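Local coordinates for ZINC phosphodiesterase ELAC protein 1 (Homo sapiens, PDB 3ZWF) that removes 2',3'-cyclic phosphates from tRNAs during tRNA repair and shows some tRNA 3'-processing endonuclease activity, as a homodimer binding two zinc ions per active site, at residues V3-T8 and T347-F352; I271-L276 and L309-Q314. All blocks are in the same frame, centred on the assembly; numbering follows the deposited sequence.

In the fold
Both interactions lie on the same side of the chain's centre, their own centres about 10 Å apart, and they share a sheet in which strands 306-310 and 345-348 are neighbours. Probable backbone hydrogen bonds join them directly: Ala349 N to Leu309 O and Leu309 N to Thr347 O, each 2.9 Å. Interaction 2 supplies His311, a ligand of one catalytic zinc ion, and fixes the turn that carries it. Interaction 1 lies close by, the side chain of Thr8 about 7 Å from that of His311, and ties the N-terminal strand of the other sheet to the chain leaving strand 345-348. CA of Thr8 also packs on OG1 of Thr310, 3.4 Å away.

Interaction 1: V3-T8 and T347-F352. With EDO (1,2-ethanediol), chain G.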
# COMPACT_ATOMS: atom_id res chain seq x y z
N VAL A 3 -20.42 12.61 -1.20
CA VAL A 3 -19.41 11.87 -0.48
C VAL A 3 -19.45 10.42 -0.97
O VAL A 3 -20.49 9.81 -0.98
CB VAL A 3 -19.74 11.97 1.00
CG1 VAL A 3 -18.74 11.33 1.85
CG2 VAL A 3 -19.84 13.47 1.38
N THR A 4 -18.29 9.91 -1.38
CA THR A 4 -18.16 8.52 -1.80
C THR A 4 -17.22 7.76 -0.86
O THR A 4 -16.06 8.13 -0.70
CB THR A 4 -17.60 8.41 -3.24
OG1 THR A 4 -18.47 9.07 -4.15
CG2 THR A 4 -17.45 6.91 -3.65
N PHE A 5 -17.72 6.70 -0.24
CA PHE A 5 -16.90 5.83 0.61
C PHE A 5 -16.13 4.84 -0.21
O PHE A 5 -16.71 4.03 -0.91
CB PHE A 5 -17.77 5.14 1.65
CG PHE A 5 -18.35 6.09 2.64
CD1 PHE A 5 -19.49 6.79 2.32
CD2 PHE A 5 -17.68 6.41 3.83
CE1 PHE A 5 -20.03 7.75 3.20
CE2 PHE A 5 -18.24 7.40 4.72
CZ PHE A 5 -19.39 8.03 4.39
N LEU A 6 -14.82 4.85 -0.11
CA LEU A 6 -13.98 3.89 -0.81
C LEU A 6 -13.59 2.70 0.07
O LEU A 6 -13.49 1.55 -0.39
CB LEU A 6 -12.75 4.55 -1.43
CG LEU A 6 -13.09 5.62 -2.49
CD1 LEU A 6 -11.90 6.46 -2.85
CD2 LEU A 6 -13.75 5.03 -3.74
N GLY A 7 -13.36 2.98 1.35
CA GLY A 7 -13.04 1.96 2.32
C GLY A 7 -13.60 2.31 3.67
O GLY A 7 -13.40 3.46 4.21
N THR A 8 -14.27 1.33 4.23
CA THR A 8 -15.10 1.47 5.43
C THR A 8 -14.65 0.54 6.54
O THR A 8 -15.32 0.41 7.54
CB THR A 8 -16.56 1.26 5.09
OG1 THR A 8 -16.80 -0.09 4.58
CG2 THR A 8 -17.03 2.30 4.03
N THR A 347 -26.51 6.48 9.45
CA THR A 347 -26.30 5.64 8.29
C THR A 347 -25.02 4.83 8.50
O THR A 347 -24.06 5.34 9.06
CB THR A 347 -26.12 6.51 7.03
OG1 THR A 347 -27.29 7.31 6.85
CG2 THR A 347 -25.95 5.66 5.79
N LEU A 348 -25.05 3.55 8.09
CA LEU A 348 -23.84 2.71 8.15
C LEU A 348 -23.17 2.70 6.79
O LEU A 348 -23.74 2.24 5.80
CB LEU A 348 -24.18 1.29 8.61
CG LEU A 348 -25.11 1.28 9.82
CD1 LEU A 348 -25.41 -0.19 10.16
CD2 LEU A 348 -24.50 2.10 10.97
N ALA A 349 -21.92 3.17 6.75
CA ALA A 349 -21.15 3.23 5.52
C ALA A 349 -20.85 1.82 4.99
O ALA A 349 -20.60 0.89 5.77
CB ALA A 349 -19.83 4.02 5.72
N GLU A 350 -20.94 1.69 3.69
CA GLU A 350 -20.42 0.53 2.96
C GLU A 350 -19.52 1.03 1.85
O GLU A 350 -19.71 2.14 1.36
CB GLU A 350 -21.55 -0.32 2.37
CG GLU A 350 -22.48 -0.83 3.41
CD GLU A 350 -23.71 -1.53 2.85
OE1 GLU A 350 -23.87 -1.64 1.62
OE2 GLU A 350 -24.51 -1.99 3.69
N ASP A 351 -18.54 0.21 1.41
CA ASP A 351 -17.73 0.61 0.29
C ASP A 351 -18.64 0.89 -0.92
O ASP A 351 -19.59 0.14 -1.23
CB ASP A 351 -16.70 -0.47 -0.12
CG ASP A 351 -15.67 -0.76 0.95
OD1 ASP A 351 -15.71 -0.17 2.07
OD2 ASP A 351 -14.73 -1.54 0.61
N PHE A 352 -18.30 2.00 -1.58
CA PHE A 352 -18.90 2.51 -2.84
C PHE A 352 -20.23 3.22 -2.64
O PHE A 352 -20.85 3.69 -3.61
CB PHE A 352 -18.97 1.43 -3.91
CG PHE A 352 -17.64 0.80 -4.16
CD1 PHE A 352 -16.66 1.53 -4.75
CD2 PHE A 352 -17.39 -0.51 -3.78
CE1 PHE A 352 -15.38 0.99 -4.94
CE2 PHE A 352 -16.13 -1.07 -3.98
CZ PHE A 352 -15.13 -0.31 -4.57
C1 EDO G . -18.71 6.32 -7.56
O1 EDO G . -18.75 5.63 -6.30
C2 EDO G . -19.45 7.65 -7.56
O2 EDO G . -18.82 8.59 -6.71
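Thr8 and Asp351 meet through their side chains where the two sheets of the metallo-beta-lactamase fold come together, residues 3-8, on strand 2-5 of one sheet, facing the chain that leaves strand 345-348 in the other. The two side chains cross at a slant; Asp351 CG is anti to its carbonyl carbon (chi1 -64°), which brings OD1 to Thr8. The Thr8 hydroxyl OG1 donates to Asp351 OD1 at 2.7 Å, reaching it on the anti side of the carboxylate and 32° out of its plane. OG1 sits between the Thr8 backbone N and carbonyl carbon, while the methyl CG2 is turned against the backbone of Glu350, 3.5 Å from its C. The other carboxylate oxygen, OD2, accepts from Gly18 N, and OG1 is also bonded to Arg17, so both residues are tied to the loop between Thr8 and strand 21-26.

The Ala349 methyl touches both Thr8 and Phe5. CB meets Thr8 CG2, and it lies over a face of the Phe5 ring as a CH-pi contact, 3.9 Å from the centroid and displaced toward the CD2 rim. Val308 of strand 306-310 packs against both Ala349 and Phe5, which makes this small apolar cluster part of the seam between the sheets. Phe5 CB also approaches Glu350 O.

Leu6 and Gly7 form a classic beta bulge opposite Ala21, at the corner the chain turns at Leu6. Beside Thr4 an ethanediol, probably from the crystallisation liquor, shares a 2.6 Å hydrogen bond between its O2 and Thr4 OG1. The backbones are joined beside the corner by one bond, Phe352 N to Phe5 O at 2.7 Å, whose N-H...O angle is 153°.

Interaction 2: I271-L276 and L309-Q314; sequences IHEATL and LTHFSQ. With ZN (zinc ion), chain D.
Strand segments 271-273 and 309-310 pair in parallel, His272 with Leu309 and Glu273 with Thr310, through bonds from Thr310 N to His272 O and from Ala274 N to Thr310 O; past the strand ends Ser313 N still reaches Thr275 O, 3.0 Å away.

The side chains of Thr275 and His311 run side by side, pointing the same way, and the ring edge of the histidine meets the hydroxyl. ND1 donates to Thr275 OG1 at 2.9 Å, with OG1 only 11° out of the ring plane. Thr275 OG1 in turn donates to Glu273 OE1 at 2.7 Å from above the carboxylate plane, and Thr275 N reaches the same oxygen from that face but closer to the plane, on the anti side. Together with the zinc bond, this chain of hydrogen bonds holds the ring's rotation, and it probably strengthens NE2 as a metal donor. Glu273 CG sits between its backbone N and carbonyl carbon (chi1 68°) and the chain bends at chi2, which brings OE1 to Thr275; His289, Ser290 and Cys252 hold the carboxylate further. Glu273 CB packs on His311 CB, and Ile271 CG2, pointing opposite to His272, meets Thr310 CG2.

On the other side of the strands, Ala274 CB touches Leu309 CD1 and, in a different direction, Phe312 CE1. The His272 ring leads off toward Ala295 and Phe298 of helix 292-301, its ND1 bonded to Glu273 O.

Beyond the ring's far edge His311 NE2 binds a zinc ion at 2.2 Å, with a water also on the metal and Asp64, His65 and Asp251 completing the protein ligands. A histidine on the turn after a parallel strand, oriented by second-shell residues, thus forms part of the dinuclear zinc site of the RNase Z branch of the metallo-beta-lactamase fold.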
# COMPACT_ATOMS: atom_id res chain seq x y z
N ILE A 271 -19.10 12.34 9.62
CA ILE A 271 -18.51 10.98 9.42
C ILE A 271 -17.63 10.65 10.62
O ILE A 271 -16.71 11.40 10.98
CB ILE A 271 -17.72 10.88 8.15
CG1 ILE A 271 -18.57 11.27 6.95
CG2 ILE A 271 -17.05 9.44 8.02
CD1 ILE A 271 -17.79 11.21 5.65
N HIS A 272 -18.00 9.58 11.31
CA HIS A 272 -17.38 9.20 12.57
C HIS A 272 -17.11 7.68 12.57
O HIS A 272 -17.90 6.90 12.07
CB HIS A 272 -18.32 9.56 13.74
CG HIS A 272 -17.66 9.66 15.07
ND1 HIS A 272 -17.13 8.57 15.73
CD2 HIS A 272 -17.50 10.72 15.91
CE1 HIS A 272 -16.61 8.98 16.89
NE2 HIS A 272 -16.83 10.27 17.02
N GLU A 273 -16.00 7.30 13.18
CA GLU A 273 -15.78 5.85 13.37
C GLU A 273 -16.70 5.19 14.41
O GLU A 273 -17.21 5.80 15.35
CB GLU A 273 -14.34 5.56 13.78
CG GLU A 273 -13.96 6.05 15.16
CD GLU A 273 -13.09 5.02 15.84
OE1 GLU A 273 -13.61 3.94 16.21
OE2 GLU A 273 -11.87 5.25 15.94
N ALA A 274 -16.95 3.92 14.20
CA ALA A 274 -17.55 3.07 15.23
C ALA A 274 -16.94 1.68 15.09
O ALA A 274 -17.57 0.77 14.57
CB ALA A 274 -19.07 3.00 15.10
N THR A 275 -15.70 1.57 15.55
CA THR A 275 -14.90 0.36 15.33
C THR A 275 -15.53 -0.89 15.93
O THR A 275 -15.60 -1.95 15.27
CB THR A 275 -13.42 0.53 15.80
OG1 THR A 275 -12.83 1.64 15.12
CG2 THR A 275 -12.65 -0.76 15.51
N LEU A 276 -16.04 -0.77 17.15
CA LEU A 276 -16.59 -1.91 17.86
C LEU A 276 -18.00 -1.56 18.33
O LEU A 276 -18.37 -0.39 18.41
CB LEU A 276 -15.75 -2.26 19.08
CG LEU A 276 -14.34 -2.73 18.82
CD1 LEU A 276 -13.64 -3.04 20.14
CD2 LEU A 276 -14.46 -3.97 17.95
N LEU A 309 -21.56 6.32 10.12
CA LEU A 309 -20.58 5.52 10.86
C LEU A 309 -19.77 4.69 9.87
O LEU A 309 -20.29 4.23 8.86
CB LEU A 309 -21.31 4.60 11.85
CG LEU A 309 -22.14 5.34 12.94
CD1 LEU A 309 -22.70 4.35 13.90
CD2 LEU A 309 -21.29 6.37 13.67
N THR A 310 -18.50 4.59 10.20
CA THR A 310 -17.55 3.89 9.33
C THR A 310 -16.43 3.34 10.17
O THR A 310 -16.49 3.32 11.39
CB THR A 310 -17.08 4.82 8.19
OG1 THR A 310 -16.41 4.08 7.16
CG2 THR A 310 -16.17 5.94 8.72
N HIS A 311 -15.42 2.76 9.49
CA HIS A 311 -14.27 2.16 10.17
C HIS A 311 -14.69 1.04 11.10
O HIS A 311 -14.29 0.98 12.25
CB HIS A 311 -13.44 3.22 10.93
CG HIS A 311 -12.05 2.81 11.31
ND1 HIS A 311 -11.73 2.22 12.51
CD2 HIS A 311 -10.86 3.04 10.68
CE1 HIS A 311 -10.43 2.02 12.58
NE2 HIS A 311 -9.88 2.55 11.50
N PHE A 312 -15.43 0.10 10.54
CA PHE A 312 -15.90 -1.06 11.25
C PHE A 312 -14.89 -2.20 11.35
O PHE A 312 -14.17 -2.47 10.41
CB PHE A 312 -17.16 -1.60 10.56
CG PHE A 312 -18.31 -0.61 10.51
CD1 PHE A 312 -18.98 -0.29 11.66
CD2 PHE A 312 -18.72 -0.05 9.30
CE1 PHE A 312 -20.02 0.63 11.62
CE2 PHE A 312 -19.76 0.87 9.24
CZ PHE A 312 -20.44 1.17 10.39
N SER A 313 -14.80 -2.79 12.54
CA SER A 313 -13.98 -3.96 12.77
C SER A 313 -14.23 -4.99 11.65
O SER A 313 -15.39 -5.25 11.24
CB SER A 313 -14.30 -4.59 14.14
OG SER A 313 -13.54 -5.79 14.32
N GLN A 314 -13.12 -5.56 11.16
CA GLN A 314 -13.21 -6.51 10.05
C GLN A 314 -13.71 -7.88 10.57
O GLN A 314 -13.54 -8.22 11.74
CB GLN A 314 -11.85 -6.67 9.37
CG GLN A 314 -11.34 -5.48 8.62
CD GLN A 314 -11.98 -5.21 7.27
OE1 GLN A 314 -12.99 -5.82 6.90
NE2 GLN A 314 -11.42 -4.23 6.54
ZN ZN D . -7.74 3.04 11.61
O HOH W 1 -5.70 3.36 12.26